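Proline dipeptidase (Streptococcus agalactiae, PDB 3OOO) is probably a manganese-dependent peptidase of the M24B family that cleaves dipeptides ending in proline, represented here by its N-terminal domain. Local coordinates at residues A17-F22 / S96-E101; E40-L45 / N81-I86; F44-E49 / S88-F93; R51-F56 / V69-F74. All coordinates share one frame; numbering follows the deposited sequence. Where two conformers were deposited one is given.

Contact 1 (A17-F22 / S96-E101)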
loop_
_atom_site.group_PDB
_atom_site.type_symbol
_atom_site.label_atom_id
_atom_site.label_comp_id
_atom_site.label_asym_id
_atom_site.label_seq_id
_atom_site.Cartn_x
_atom_site.Cartn_y
_atom_site.Cartn_z
ATOM N N ALA A 17 -5.884 6.497 20.272
ATOM C CA ALA A 17 -6.648 6.227 19.055
ATOM C C ALA A 17 -8.162 6.217 19.267
ATOM O O ALA A 17 -8.667 5.575 20.186
ATOM C CB ALA A 17 -6.196 4.915 18.427
ATOM N N GLU A 18 -8.873 6.931 18.397
ATOM C CA GLU A 18 -10.338 6.968 18.400
ATOM C C GLU A 18 -10.922 5.942 17.437
ATOM O O GLU A 18 -12.100 5.593 17.522
ATOM C CB GLU A 18 -10.868 8.359 18.044
ATOM C CG GLU A 18 -10.446 9.475 19.006
ATOM C CD GLU A 18 -9.133 10.138 18.623
ATOM O OE1 GLU A 18 -8.506 9.734 17.615
ATOM O OE2 GLU A 18 -8.723 11.080 19.337
ATOM N N LEU A 19 -10.085 5.448 16.530
ATOM C CA LEU A 19 -10.562 4.633 15.425
ATOM C C LEU A 19 -9.468 3.711 14.907
ATOM O O LEU A 19 -8.305 4.102 14.835
ATOM C CB LEU A 19 -11.025 5.553 14.287
ATOM C CG LEU A 19 -11.517 4.928 12.976
ATOM C CD1 LEU A 19 -12.829 4.184 13.169
ATOM C CD2 LEU A 19 -11.672 5.997 11.907
ATOM N N ALA A 20 -9.858 2.489 14.553
ATOM C CA ALA A 20 -9.018 1.582 13.776
ATOM C C ALA A 20 -9.745 1.249 12.484
ATOM O O ALA A 20 -10.958 1.019 12.474
ATOM C CB ALA A 20 -8.723 0.323 14.553
ATOM N N VAL A 21 -8.997 1.240 11.389
ATOM C CA VAL A 21 -9.562 0.951 10.078
ATOM C C VAL A 21 -8.878 -0.290 9.533
ATOM O O VAL A 21 -7.667 -0.279 9.290
ATOM C CB VAL A 21 -9.341 2.128 9.095
ATOM C CG1 VAL A 21 -9.948 1.815 7.734
ATOM C CG2 VAL A 21 -9.928 3.426 9.645
ATOM N N PHE A 22 -9.644 -1.363 9.370
ATOM C CA PHE A 22 -9.113 -2.617 8.826
ATOM C C PHE A 22 -9.452 -2.750 7.354
ATOM O O PHE A 22 -10.554 -2.393 6.925
ATOM C CB PHE A 22 -9.632 -3.812 9.628
ATOM C CG PHE A 22 -9.202 -3.790 11.064
ATOM C CD1 PHE A 22 -7.953 -4.283 11.426
ATOM C CD2 PHE A 22 -10.021 -3.239 12.044
ATOM C CE1 PHE A 22 -7.531 -4.249 12.746
ATOM C CE2 PHE A 22 -9.611 -3.203 13.376
ATOM C CZ PHE A 22 -8.364 -3.709 13.728
ATOM N N SER A 96 -7.949 12.156 16.201
ATOM C CA SER A 96 -6.592 12.652 16.325
ATOM C C SER A 96 -5.611 11.577 15.883
ATOM O O SER A 96 -4.592 11.880 15.264
ATOM C CB SER A 96 -6.300 13.083 17.763
ATOM O OG SER A 96 -6.342 11.981 18.655
ATOM N N LYS A 97 -5.925 10.325 16.216
ATOM C CA LYS A 97 -5.081 9.192 15.859
ATOM C C LYS A 97 -5.930 8.045 15.318
ATOM O O LYS A 97 -6.887 7.604 15.957
ATOM C CB LYS A 97 -4.233 8.730 17.054
ATOM C CG LYS A 97 -3.171 7.688 16.692
ATOM C CD LYS A 97 -2.167 7.440 17.818
ATOM C CE LYS A 97 -2.615 6.319 18.746
ATOM N NZ LYS A 97 -1.579 5.985 19.766
ATOM N N VAL A 98 -5.569 7.577 14.127
ATOM C CA VAL A 98 -6.262 6.459 13.495
ATOM C C VAL A 98 -5.267 5.324 13.283
ATOM O O VAL A 98 -4.177 5.538 12.740
ATOM C CB VAL A 98 -6.881 6.862 12.130
ATOM C CG1 VAL A 98 -7.637 5.688 11.519
ATOM C CG2 VAL A 98 -7.805 8.068 12.275
ATOM N N LEU A 99 -5.633 4.126 13.725
ATOM C CA LEU A 99 -4.829 2.936 13.452
ATOM C C LEU A 99 -5.276 2.323 12.130
ATOM O O LEU A 99 -6.469 2.227 11.864
ATOM C CB LEU A 99 -4.949 1.918 14.590
ATOM C CG LEU A 99 -4.610 2.369 16.017
ATOM C CD1 LEU A 99 -4.725 1.195 16.971
ATOM C CD2 LEU A 99 -3.222 2.980 16.108
ATOM N N ALA A 100 -4.314 1.933 11.298
ATOM C CA ALA A 100 -4.620 1.284 10.023
ATOM C C ALA A 100 -3.619 0.169 9.740
ATOM O O ALA A 100 -2.590 0.082 10.409
ATOM C CB ALA A 100 -4.637 2.304 8.894
ATOM N N GLU A 101 -3.924 -0.685 8.763
ATOM C CA GLU A 101 -3.063 -1.820 8.438
ATOM C C GLU A 101 -2.039 -1.451 7.377
ATOM O O GLU A 101 -2.241 -1.699 6.189
ATOM C CB GLU A 101 -3.891 -3.017 7.976
ATOM C CG GLU A 101 -4.851 -3.538 9.015
ATOM C CD GLU A 101 -5.468 -4.836 8.579
ATOM O OE1 GLU A 101 -6.568 -4.796 7.988
ATOM O OE2 GLU A 101 -4.836 -5.896 8.802
HETATM O O HOH W 1 -6.144 -0.413 6.940
#
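Two parallel strands, 19-22 and 97-100, are neighbours in the mixed sheet of this creatinase/prolidase N-terminal domain, 19-22 with 44-48 on its other side and 97-100 with 120-123. Their backbones bond around L99: its N-H gives to L19 O at 2.9 Å, and its carbonyl takes the N-H of V21 at 2.8 Å, which sets A20 directly beside L99. On the face that carries V21 and V98, V21 CG2 rests on V98 CG1 at 3.7 Å, and L19 lies alongside V98, pointing the same way. A20 and L99 pack on the other face, where L12 of helix 3-14 covers them.

The polar work is done where the strands begin. E18 bends at chi2 (89°) and folds its carboxylate back onto the backbone of S96 and K97. OE1 takes two backbone N-H groups, K97 N at 3.0 Å through the syn lone pair and S96 N at 2.9 Å from well above the carboxylate plane. S96 OG donates to OE2 at 2.6 Å, again on the syn side, so three donors hold the group's rotation. At the far end E101 OE1 takes S23 N and D24 N in the loop after F22, and its OE2 bonds T27 OG1 of helix 25-32. A water bridges the parting strands there, donating to V21 O at 2.8 Å and accepting from E101 N.

Contact 2 (E40-L45 / N81-I86)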
loop_
_atom_site.group_PDB
_atom_site.type_symbol
_atom_site.label_atom_id
_atom_site.label_comp_id
_atom_site.label_asym_id
_atom_site.label_seq_id
_atom_site.Cartn_x
_atom_site.Cartn_y
_atom_site.Cartn_z
ATOM N N GLU A 40 -9.184 -3.353 -6.401
ATOM C CA GLU A 40 -9.148 -1.891 -6.602
ATOM C C GLU A 40 -10.307 -1.165 -5.925
ATOM O O GLU A 40 -10.189 0.016 -5.572
ATOM C CB GLU A 40 -9.115 -1.531 -8.095
ATOM C CG GLU A 40 -8.908 -0.037 -8.388
ATOM C CD GLU A 40 -8.989 0.294 -9.865
ATOM O OE1 GLU A 40 -8.383 -0.439 -10.673
ATOM O OE2 GLU A 40 -9.653 1.295 -10.223
ATOM N N ARG A 41 -11.430 -1.859 -5.779
ATOM C CA ARG A 41 -12.592 -1.291 -5.102
ATOM C C ARG A 41 -12.331 -1.241 -3.597
ATOM O O ARG A 41 -11.344 -1.794 -3.102
ATOM C CB ARG A 41 -13.859 -2.088 -5.410
ATOM C CG ARG A 41 -14.371 -1.923 -6.838
ATOM C CD ARG A 41 -15.787 -2.465 -6.934
ATOM N NE ARG A 41 -16.343 -2.421 -8.288
ATOM C CZ ARG A 41 -16.224 -3.401 -9.180
ATOM N NH1 ARG A 41 -15.545 -4.505 -8.889
ATOM N NH2 ARG A 41 -16.784 -3.263 -10.376
ATOM N N GLN A 42 -13.224 -0.573 -2.874
ATOM C CA GLN A 42 -13.004 -0.317 -1.455
ATOM C C GLN A 42 -13.789 -1.225 -0.518
ATOM O O GLN A 42 -14.983 -1.463 -0.716
ATOM C CB GLN A 42 -13.351 1.139 -1.101
ATOM C CG GLN A 42 -12.702 2.219 -1.967
ATOM C CD GLN A 42 -11.204 2.044 -2.135
ATOM O OE1 GLN A 42 -10.509 1.577 -1.226
ATOM N NE2 GLN A 42 -10.696 2.424 -3.307
HETATM N N MSE A 43 -13.068 -1.716 0.488
HETATM C CA MSE A 43 -13.518 -2.516 1.614
HETATM C C MSE A 43 -12.869 -1.848 2.891
HETATM O O MSE A 43 -11.641 -1.890 2.912
HETATM C CB MSE A 43 -12.929 -3.972 1.406
HETATM C CG MSE A 43 -13.877 -5.278 1.341
HETATM SE SE MSE A 43 -14.049 -6.360 3.016
HETATM C CE MSE A 43 -12.162 -6.835 3.224
ATOM N N PHE A 44 -13.603 -1.353 3.889
ATOM C CA PHE A 44 -13.003 -0.972 5.164
ATOM C C PHE A 44 -13.920 -1.385 6.291
ATOM O O PHE A 44 -15.144 -1.228 6.200
ATOM C CB PHE A 44 -12.795 0.545 5.260
ATOM C CG PHE A 44 -11.864 1.108 4.220
ATOM C CD1 PHE A 44 -10.489 0.850 4.271
ATOM C CD2 PHE A 44 -12.363 1.896 3.192
ATOM C CE1 PHE A 44 -9.632 1.373 3.302
ATOM C CE2 PHE A 44 -11.517 2.419 2.218
ATOM C CZ PHE A 44 -10.146 2.160 2.273
ATOM N N LEU A 45 -13.319 -1.879 7.367
ATOM C CA LEU A 45 -14.039 -2.105 8.610
ATOM C C LEU A 45 -13.613 -1.033 9.595
ATOM O O LEU A 45 -12.449 -0.973 9.992
ATOM C CB LEU A 45 -13.725 -3.495 9.165
ATOM C CG LEU A 45 -14.348 -3.886 10.510
ATOM C CD1 LEU A 45 -15.869 -3.956 10.426
ATOM C CD2 LEU A 45 -13.780 -5.219 10.981
ATOM N N ASN A 81 -18.419 8.127 -5.728
ATOM C CA ASN A 81 -17.115 8.342 -5.130
ATOM C C ASN A 81 -17.125 7.707 -3.732
ATOM O O ASN A 81 -17.880 8.153 -2.856
ATOM C CB ASN A 81 -16.849 9.850 -5.054
ATOM C CG ASN A 81 -15.504 10.197 -4.440
ATOM O OD1 ASN A 81 -15.068 9.601 -3.459
ATOM N ND2 ASN A 81 -14.851 11.199 -5.010
ATOM N N PRO A 82 -16.314 6.649 -3.522
ATOM C CA PRO A 82 -16.388 5.948 -2.233
ATOM C C PRO A 82 -15.933 6.806 -1.060
ATOM O O PRO A 82 -16.437 6.642 0.046
ATOM C CB PRO A 82 -15.446 4.754 -2.421
ATOM C CG PRO A 82 -14.482 5.197 -3.483
ATOM C CD PRO A 82 -15.291 6.065 -4.411
ATOM N N TRP A 83 -14.999 7.721 -1.301
ATOM C CA TRP A 83 -14.495 8.596 -0.242
ATOM C C TRP A 83 -15.570 9.567 0.230
ATOM O O TRP A 83 -15.721 9.790 1.435
ATOM C CB TRP A 83 -13.224 9.320 -0.694
ATOM C CG TRP A 83 -12.286 8.377 -1.370
ATOM C CD1 TRP A 83 -11.963 8.351 -2.698
ATOM C CD2 TRP A 83 -11.599 7.275 -0.767
ATOM N NE1 TRP A 83 -11.096 7.315 -2.952
ATOM C CE2 TRP A 83 -10.856 6.639 -1.786
ATOM C CE3 TRP A 83 -11.528 6.771 0.539
ATOM C CZ2 TRP A 83 -10.055 5.522 -1.545
ATOM C CZ3 TRP A 83 -10.727 5.661 0.781
ATOM C CH2 TRP A 83 -9.999 5.048 -0.259
ATOM N N GLN A 84 -16.324 10.121 -0.718
ATOM C CA GLN A 84 -17.470 10.968 -0.401
ATOM C C GLN A 84 -18.551 10.165 0.320
ATOM O O GLN A 84 -19.195 10.661 1.253
ATOM C CB GLN A 84 -18.034 11.601 -1.676
ATOM C CG GLN A 84 -17.118 12.634 -2.318
ATOM C CD GLN A 84 -17.639 13.122 -3.657
ATOM O OE1 GLN A 84 -16.890 13.673 -4.462
ATOM N NE2 GLN A 84 -18.925 12.912 -3.904
ATOM N N LYS A 85 -18.748 8.920 -0.120
ATOM C CA LYS A 85 -19.737 8.037 0.494
ATOM C C LYS A 85 -19.396 7.785 1.959
ATOM O O LYS A 85 -20.270 7.842 2.826
ATOM C CB LYS A 85 -19.823 6.710 -0.266
ATOM C CG LYS A 85 -21.039 5.874 0.079
ATOM C CD LYS A 85 -22.294 6.468 -0.542
ATOM C CE LYS A 85 -23.530 5.736 -0.067
ATOM N NZ LYS A 85 -24.761 6.410 -0.553
ATOM N N ILE A 86 -18.124 7.502 2.225
ATOM C CA ILE A 86 -17.655 7.283 3.590
ATOM C C ILE A 86 -17.854 8.553 4.420
ATOM O O ILE A 86 -18.375 8.495 5.534
ATOM C CB ILE A 86 -16.168 6.841 3.620
ATOM C CG1 ILE A 86 -16.008 5.463 2.966
ATOM C CG2 ILE A 86 -15.618 6.843 5.056
ATOM C CD1 ILE A 86 -14.564 5.137 2.544
#
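W83 carries the largest share of the contact from helix 82-89 to the segment leading into strand 44-48, with P82 and I86 beside it, and the tight part is the outer end of its six-membered ring. F44 comes up to it rim to rim, CE2 to CZ3 at 3.6 Å, with the two planes 45° apart and neither ring over the face of the other. The indole reaches this place because CG stands anti to its own carbonyl carbon (chi1 -45°), which swings the ring out from the helix toward the strand. Q42 bends back at chi2 (-49°) and brings its amide up obliquely, NE2 lying 3.6 Å from W83 CZ2 and OE1 equally near CH2, while its CG leans on P82 CB at 3.8 Å. I86, one turn further along the helix, adds a lighter touch, CD1 to F44 CD2 at 4.0 Å.

Against this close group stands the solvent side, where E40, R41 and Q84 are exposed. N81 caps the partly exposed start of the helix: OD1 accepts from Q84 N at 3.1 Å, the donor standing above the carbonyl plane, and more weakly from W83 N. Behind the buried side, L113 and T115 of helix 107-116 touch F44 and W83. The arrangement is that of an alpha/beta layered domain, an N-capped helix laid by its apolar side against a face of the sheet.

Contact 3 (F44-E49 / S88-F93)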
loop_
_atom_site.group_PDB
_atom_site.type_symbol
_atom_site.label_atom_id
_atom_site.label_comp_id
_atom_site.label_asym_id
_atom_site.label_seq_id
_atom_site.Cartn_x
_atom_site.Cartn_y
_atom_site.Cartn_z
ATOM N N PHE A 44 -13.603 -1.353 3.889
ATOM C CA PHE A 44 -13.003 -0.972 5.164
ATOM C C PHE A 44 -13.920 -1.385 6.291
ATOM O O PHE A 44 -15.144 -1.228 6.200
ATOM C CB PHE A 44 -12.795 0.545 5.260
ATOM C CG PHE A 44 -11.864 1.108 4.220
ATOM C CD1 PHE A 44 -10.489 0.850 4.271
ATOM C CD2 PHE A 44 -12.363 1.896 3.192
ATOM C CE1 PHE A 44 -9.632 1.373 3.302
ATOM C CE2 PHE A 44 -11.517 2.419 2.218
ATOM C CZ PHE A 44 -10.146 2.160 2.273
ATOM N N LEU A 45 -13.319 -1.879 7.367
ATOM C CA LEU A 45 -14.039 -2.105 8.610
ATOM C C LEU A 45 -13.613 -1.033 9.595
ATOM O O LEU A 45 -12.449 -0.973 9.992
ATOM C CB LEU A 45 -13.725 -3.495 9.165
ATOM C CG LEU A 45 -14.348 -3.886 10.510
ATOM C CD1 LEU A 45 -15.869 -3.956 10.426
ATOM C CD2 LEU A 45 -13.780 -5.219 10.981
ATOM N N PHE A 46 -14.564 -0.184 9.968
ATOM C CA PHE A 46 -14.307 0.930 10.871
ATOM C C PHE A 46 -14.670 0.531 12.287
ATOM O O PHE A 46 -15.831 0.257 12.580
ATOM C CB PHE A 46 -15.104 2.172 10.447
ATOM C CG PHE A 46 -14.756 2.677 9.073
ATOM C CD1 PHE A 46 -13.620 3.463 8.873
ATOM C CD2 PHE A 46 -15.558 2.369 7.976
ATOM C CE1 PHE A 46 -13.292 3.930 7.601
ATOM C CE2 PHE A 46 -15.238 2.835 6.698
ATOM C CZ PHE A 46 -14.104 3.617 6.510
ATOM N N VAL A 47 -13.659 0.487 13.150
ATOM C CA VAL A 47 -13.837 0.095 14.545
ATOM C C VAL A 47 -13.625 1.327 15.418
ATOM O O VAL A 47 -12.500 1.785 15.617
ATOM C CB VAL A 47 -12.875 -1.049 14.938
ATOM C CG1 VAL A 47 -13.058 -1.430 16.416
ATOM C CG2 VAL A 47 -13.096 -2.260 14.036
ATOM N N TYR A 48 -14.736 1.883 15.899
ATOM C CA TYR A 48 -14.715 3.042 16.779
ATOM C C TYR A 48 -14.519 2.601 18.216
ATOM O O TYR A 48 -14.826 1.468 18.569
ATOM C CB TYR A 48 -16.026 3.812 16.685
ATOM C CG TYR A 48 -16.175 4.677 15.459
ATOM C CD1 TYR A 48 -15.588 5.941 15.399
ATOM C CD2 TYR A 48 -16.941 4.250 14.374
ATOM C CE1 TYR A 48 -15.742 6.754 14.272
ATOM C CE2 TYR A 48 -17.098 5.048 13.250
ATOM C CZ TYR A 48 -16.500 6.294 13.205
ATOM O OH TYR A 48 -16.666 7.082 12.088
ATOM N N GLU A 49 -14.027 3.525 19.034
ATOM C CA GLU A 49 -13.803 3.294 20.455
ATOM C C GLU A 49 -15.104 3.203 21.260
ATOM O O GLU A 49 -15.106 2.652 22.360
ATOM C CB GLU A 49 -12.936 4.430 21.023
ATOM C CG GLU A 49 -13.591 5.815 20.882
ATOM C CD GLU A 49 -12.746 6.979 21.381
ATOM O OE1 GLU A 49 -11.709 6.757 22.046
ATOM O OE2 GLU A 49 -13.137 8.134 21.100
ATOM N N SER A 88 -19.930 11.005 4.079
ATOM C CA SER A 88 -21.326 11.386 4.281
ATOM C C SER A 88 -22.085 10.401 5.163
ATOM O O SER A 88 -23.179 10.706 5.646
ATOM C CB SER A 88 -22.044 11.529 2.935
ATOM O OG SER A 88 -21.446 12.536 2.138
ATOM N N ASN A 89 -21.514 9.218 5.372
ATOM C CA ASN A 89 -22.222 8.179 6.123
ATOM C C ASN A 89 -21.682 7.798 7.489
ATOM O O ASN A 89 -22.458 7.433 8.369
ATOM C CB ASN A 89 -22.409 6.938 5.258
ATOM C CG ASN A 89 -23.488 7.129 4.226
ATOM O OD1 ASN A 89 -24.664 6.908 4.503
ATOM N ND2 ASN A 89 -23.100 7.564 3.033
ATOM N N LEU A 90 -20.371 7.868 7.683
ATOM C CA LEU A 90 -19.821 7.606 9.012
ATOM C C LEU A 90 -20.314 8.654 10.014
ATOM O O LEU A 90 -20.511 9.813 9.648
ATOM C CB LEU A 90 -18.294 7.529 8.986
ATOM C CG LEU A 90 -17.688 6.312 8.279
ATOM C CD1 LEU A 90 -16.180 6.324 8.492
ATOM C CD2 LEU A 90 -18.291 4.978 8.737
ATOM N N PRO A 91 -20.551 8.236 11.271
ATOM C CA PRO A 91 -21.159 9.121 12.267
ATOM C C PRO A 91 -20.201 10.107 12.924
ATOM O O PRO A 91 -20.656 11.100 13.495
ATOM C CB PRO A 91 -21.697 8.140 13.309
ATOM C CG PRO A 91 -20.754 6.982 13.237
ATOM C CD PRO A 91 -20.412 6.857 11.780
ATOM N N SER A 92 -18.897 9.843 12.859
ATOM C CA SER A 92 -17.918 10.684 13.555
ATOM C C SER A 92 -16.584 10.782 12.828
ATOM O O SER A 92 -16.082 9.792 12.291
ATOM C CB SER A 92 -17.691 10.184 14.987
ATOM O OG SER A 92 -16.690 10.956 15.635
ATOM N N PHE A 93 -16.021 11.988 12.829
ATOM C CA PHE A 93 -14.711 12.250 12.231
ATOM C C PHE A 93 -13.803 13.039 13.166
ATOM O O PHE A 93 -12.680 13.390 12.796
ATOM C CB PHE A 93 -14.861 12.975 10.890
ATOM C CG PHE A 93 -15.756 12.267 9.926
ATOM C CD1 PHE A 93 -15.267 11.234 9.133
ATOM C CD2 PHE A 93 -17.098 12.610 9.831
ATOM C CE1 PHE A 93 -16.101 10.566 8.248
ATOM C CE2 PHE A 93 -17.940 11.947 8.951
ATOM C CZ PHE A 93 -17.438 10.922 8.159
#
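The ring of F46 carries L90 CD1 almost exactly over the centre of one face, a CH-pi contact 3.7 Å from the centroid and only 5° off the normal. The second methyl of L90, CD2, stays above the same face but beyond the rim, 3.9 Å from F46 CD2. Y48 is met differently. Its hydroxyl donates to S92 O at 2.8 Å, on a lone pair in the carbonyl plane; S92 O lies at the edge of the phenol, near its plane. P91 and Y48 point toward each other, P91 CD obliquely placed to the ring, 4.1 Å from Y48 CE2, and L90 CB comes within 3.5 Å of the hydroxyl. The phenol thus ends among three consecutive residues and ties down one backbone carbonyl.

R51 makes a cation-pi contact with Y48. The 88-93 segment, leaving helix 82-89 on its way to strand 97-100, runs alongside strand 44-48, L90 level with F46 and S92 with Y48, with L90 also touching I54 of the adjoining strand 54-58 and F117 in a loop.

Contact 4 (R51-F56 / V69-F74)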
loop_
_atom_site.group_PDB
_atom_site.type_symbol
_atom_site.label_atom_id
_atom_site.label_comp_id
_atom_site.label_asym_id
_atom_site.label_seq_id
_atom_site.Cartn_x
_atom_site.Cartn_y
_atom_site.Cartn_z
ATOM N N ARG A 51 -18.685 2.684 19.920
ATOM C CA ARG A 51 -19.902 2.179 19.290
ATOM C C ARG A 51 -19.612 0.905 18.503
ATOM O O ARG A 51 -18.456 0.495 18.385
ATOM C CB ARG A 51 -20.521 3.254 18.386
ATOM C CG ARG A 51 -19.705 3.571 17.130
ATOM C CD ARG A 51 -20.101 4.926 16.557
ATOM N NE ARG A 51 -19.512 6.031 17.316
ATOM C CZ ARG A 51 -20.001 7.269 17.350
ATOM N NH1 ARG A 51 -21.108 7.575 16.686
ATOM N NH2 ARG A 51 -19.389 8.205 18.065
ATOM N N ASP A 52 -20.659 0.287 17.962
ATOM C CA ASP A 52 -20.485 -0.905 17.141
ATOM C C ASP A 52 -19.689 -0.589 15.879
ATOM O O ASP A 52 -19.736 0.541 15.387
ATOM C CB ASP A 52 -21.836 -1.512 16.766
ATOM C CG ASP A 52 -22.374 -2.423 17.846
ATOM O OD1 ASP A 52 -21.826 -3.535 18.016
ATOM O OD2 ASP A 52 -23.341 -2.022 18.521
ATOM N N PRO A 53 -18.943 -1.583 15.358
ATOM C CA PRO A 53 -18.196 -1.384 14.115
ATOM C C PRO A 53 -19.116 -1.083 12.942
ATOM O O PRO A 53 -20.317 -1.354 13.006
ATOM C CB PRO A 53 -17.520 -2.737 13.875
ATOM C CG PRO A 53 -17.560 -3.444 15.159
ATOM C CD PRO A 53 -18.740 -2.934 15.912
ATOM N N ILE A 54 -18.545 -0.524 11.881
ATOM C CA ILE A 54 -19.276 -0.265 10.648
ATOM C C ILE A 54 -18.457 -0.804 9.487
ATOM O O ILE A 54 -17.274 -0.497 9.364
ATOM C CB ILE A 54 -19.555 1.248 10.459
ATOM C CG1 ILE A 54 -20.351 1.785 11.652
ATOM C CG2 ILE A 54 -20.305 1.500 9.142
ATOM C CD1 ILE A 54 -20.613 3.266 11.623
ATOM N N LEU A 55 -19.095 -1.614 8.646
ATOM C CA LEU A 55 -18.431 -2.209 7.493
ATOM C C LEU A 55 -18.860 -1.523 6.196
ATOM O O LEU A 55 -20.049 -1.347 5.943
ATOM C CB LEU A 55 -18.722 -3.717 7.456
ATOM C CG LEU A 55 -18.238 -4.537 6.261
ATOM C CD1 LEU A 55 -16.740 -4.470 6.104
ATOM C CD2 LEU A 55 -18.670 -5.973 6.421
ATOM N N PHE A 56 -17.875 -1.112 5.400
ATOM C CA PHE A 56 -18.105 -0.478 4.103
ATOM C C PHE A 56 -17.607 -1.420 3.025
ATOM O O PHE A 56 -16.468 -1.856 3.090
ATOM C CB PHE A 56 -17.341 0.854 4.044
ATOM C CG PHE A 56 -17.477 1.597 2.733
ATOM C CD1 PHE A 56 -18.708 2.084 2.314
ATOM C CD2 PHE A 56 -16.360 1.844 1.941
ATOM C CE1 PHE A 56 -18.831 2.787 1.120
ATOM C CE2 PHE A 56 -16.476 2.545 0.737
ATOM C CZ PHE A 56 -17.712 3.024 0.331
ATOM N N VAL A 69 -22.444 -10.121 9.198
ATOM C CA VAL A 69 -22.175 -9.284 10.376
ATOM C C VAL A 69 -23.450 -8.657 10.955
ATOM O O VAL A 69 -24.388 -8.363 10.213
ATOM C CB VAL A 69 -21.102 -8.180 10.095
ATOM C CG1 VAL A 69 -19.853 -8.784 9.479
ATOM C CG2 VAL A 69 -21.651 -7.081 9.204
ATOM N N PRO A 70 -23.499 -8.482 12.291
ATOM C CA PRO A 70 -24.699 -7.963 12.946
ATOM C C PRO A 70 -24.736 -6.439 13.081
ATOM O O PRO A 70 -25.759 -5.878 13.489
ATOM C CB PRO A 70 -24.629 -8.608 14.330
ATOM C CG PRO A 70 -23.164 -8.711 14.606
ATOM C CD PRO A 70 -22.502 -8.961 13.273
ATOM N N PHE A 71 -23.626 -5.785 12.743
ATOM C CA PHE A 71 -23.491 -4.336 12.875
ATOM C C PHE A 71 -23.692 -3.623 11.526
ATOM O O PHE A 71 -23.812 -4.291 10.493
ATOM C CB PHE A 71 -22.137 -4.000 13.516
ATOM C CG PHE A 71 -20.968 -4.734 12.914
ATOM C CD1 PHE A 71 -20.409 -4.315 11.709
ATOM C CD2 PHE A 71 -20.400 -5.825 13.571
ATOM C CE1 PHE A 71 -19.318 -4.978 11.158
ATOM C CE2 PHE A 71 -19.299 -6.497 13.026
ATOM C CZ PHE A 71 -18.757 -6.071 11.820
ATOM N N PRO A 72 -23.741 -2.275 11.523
ATOM C CA PRO A 72 -24.094 -1.571 10.281
ATOM C C PRO A 72 -23.167 -1.829 9.097
ATOM O O PRO A 72 -21.947 -1.927 9.253
ATOM C CB PRO A 72 -24.044 -0.096 10.684
ATOM C CG PRO A 72 -24.355 -0.115 12.144
ATOM C CD PRO A 72 -23.663 -1.338 12.663
ATOM N N VAL A 73 -23.779 -1.949 7.923
ATOM C CA VAL A 73 -23.071 -2.145 6.668
ATOM C C VAL A 73 -23.581 -1.113 5.673
ATOM O O VAL A 73 -24.783 -0.857 5.601
ATOM C CB VAL A 73 -23.340 -3.555 6.079
ATOM C CG1 VAL A 73 -22.662 -3.733 4.716
ATOM C CG2 VAL A 73 -22.885 -4.647 7.037
ATOM N N PHE A 74 -22.669 -0.499 4.924
ATOM C CA PHE A 74 -23.075 0.326 3.787
ATOM C C PHE A 74 -22.136 0.118 2.611
ATOM O O PHE A 74 -21.082 -0.495 2.750
ATOM C CB PHE A 74 -23.268 1.810 4.166
ATOM C CG PHE A 74 -21.995 2.562 4.452
ATOM C CD1 PHE A 74 -21.598 3.615 3.619
ATOM C CD2 PHE A 74 -21.216 2.264 5.568
ATOM C CE1 PHE A 74 -20.436 4.344 3.877
ATOM C CE2 PHE A 74 -20.037 2.982 5.829
ATOM C CZ PHE A 74 -19.655 4.028 4.987
#
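Strand 54-58, helix 62-68 and strand 73-76 form a beta-alpha-beta unit, and this contact joins its two parallel strands at the border of the sheet. F71, just before the second strand, is sandwiched: P53 CB sits over the centre of one ring face, 3.9 Å from the centroid, V69 CB covers the opposite face toward the rim, and L55 CB meets the edge in plane at 4.0 Å from CE1. The ring gets between them because CG lies between its backbone N and carbonyl carbon (chi1 47°).

On the other face of the sheet the F74 and F56 planes are 43° apart; F56 CD1 stands over one face of F74, toward the rim, 3.2 Å from CE1, and I54 CG2 comes to that ring's edge at 3.6 Å from CE2. Helix 62-68 covers L55 and V73, and helix 82-89 packs on F56. P53 O, buried beside F71 (3.2 Å to CD1), has no polar partner, whereas P72 O takes L55 N and L55 O takes F74 N, both at 2.9 Å.

All four contacts hang on one sheet, in which strands 54-58, 44-48 and 19-22 are consecutive neighbours. Contacts 2 and 3 share F44 and L45 and join the same strand to helix 82-89 and the segment that follows it; their centres are 12 Å apart, and I86 CG2 lies 3.8 Å from F46 CZ. Contact 4 is closest to contact 3, at about 9 Å between centres, linked by the probable hydrogen bond from F46 N to I54 O at 2.8 Å. Contact 1 is similarly tied to contact 3 through A20 O and V47 N at 2.8 Å. Contacts 1 and 4, 16 Å apart between centres, do not touch, and lie on opposite sides of the chain's centre.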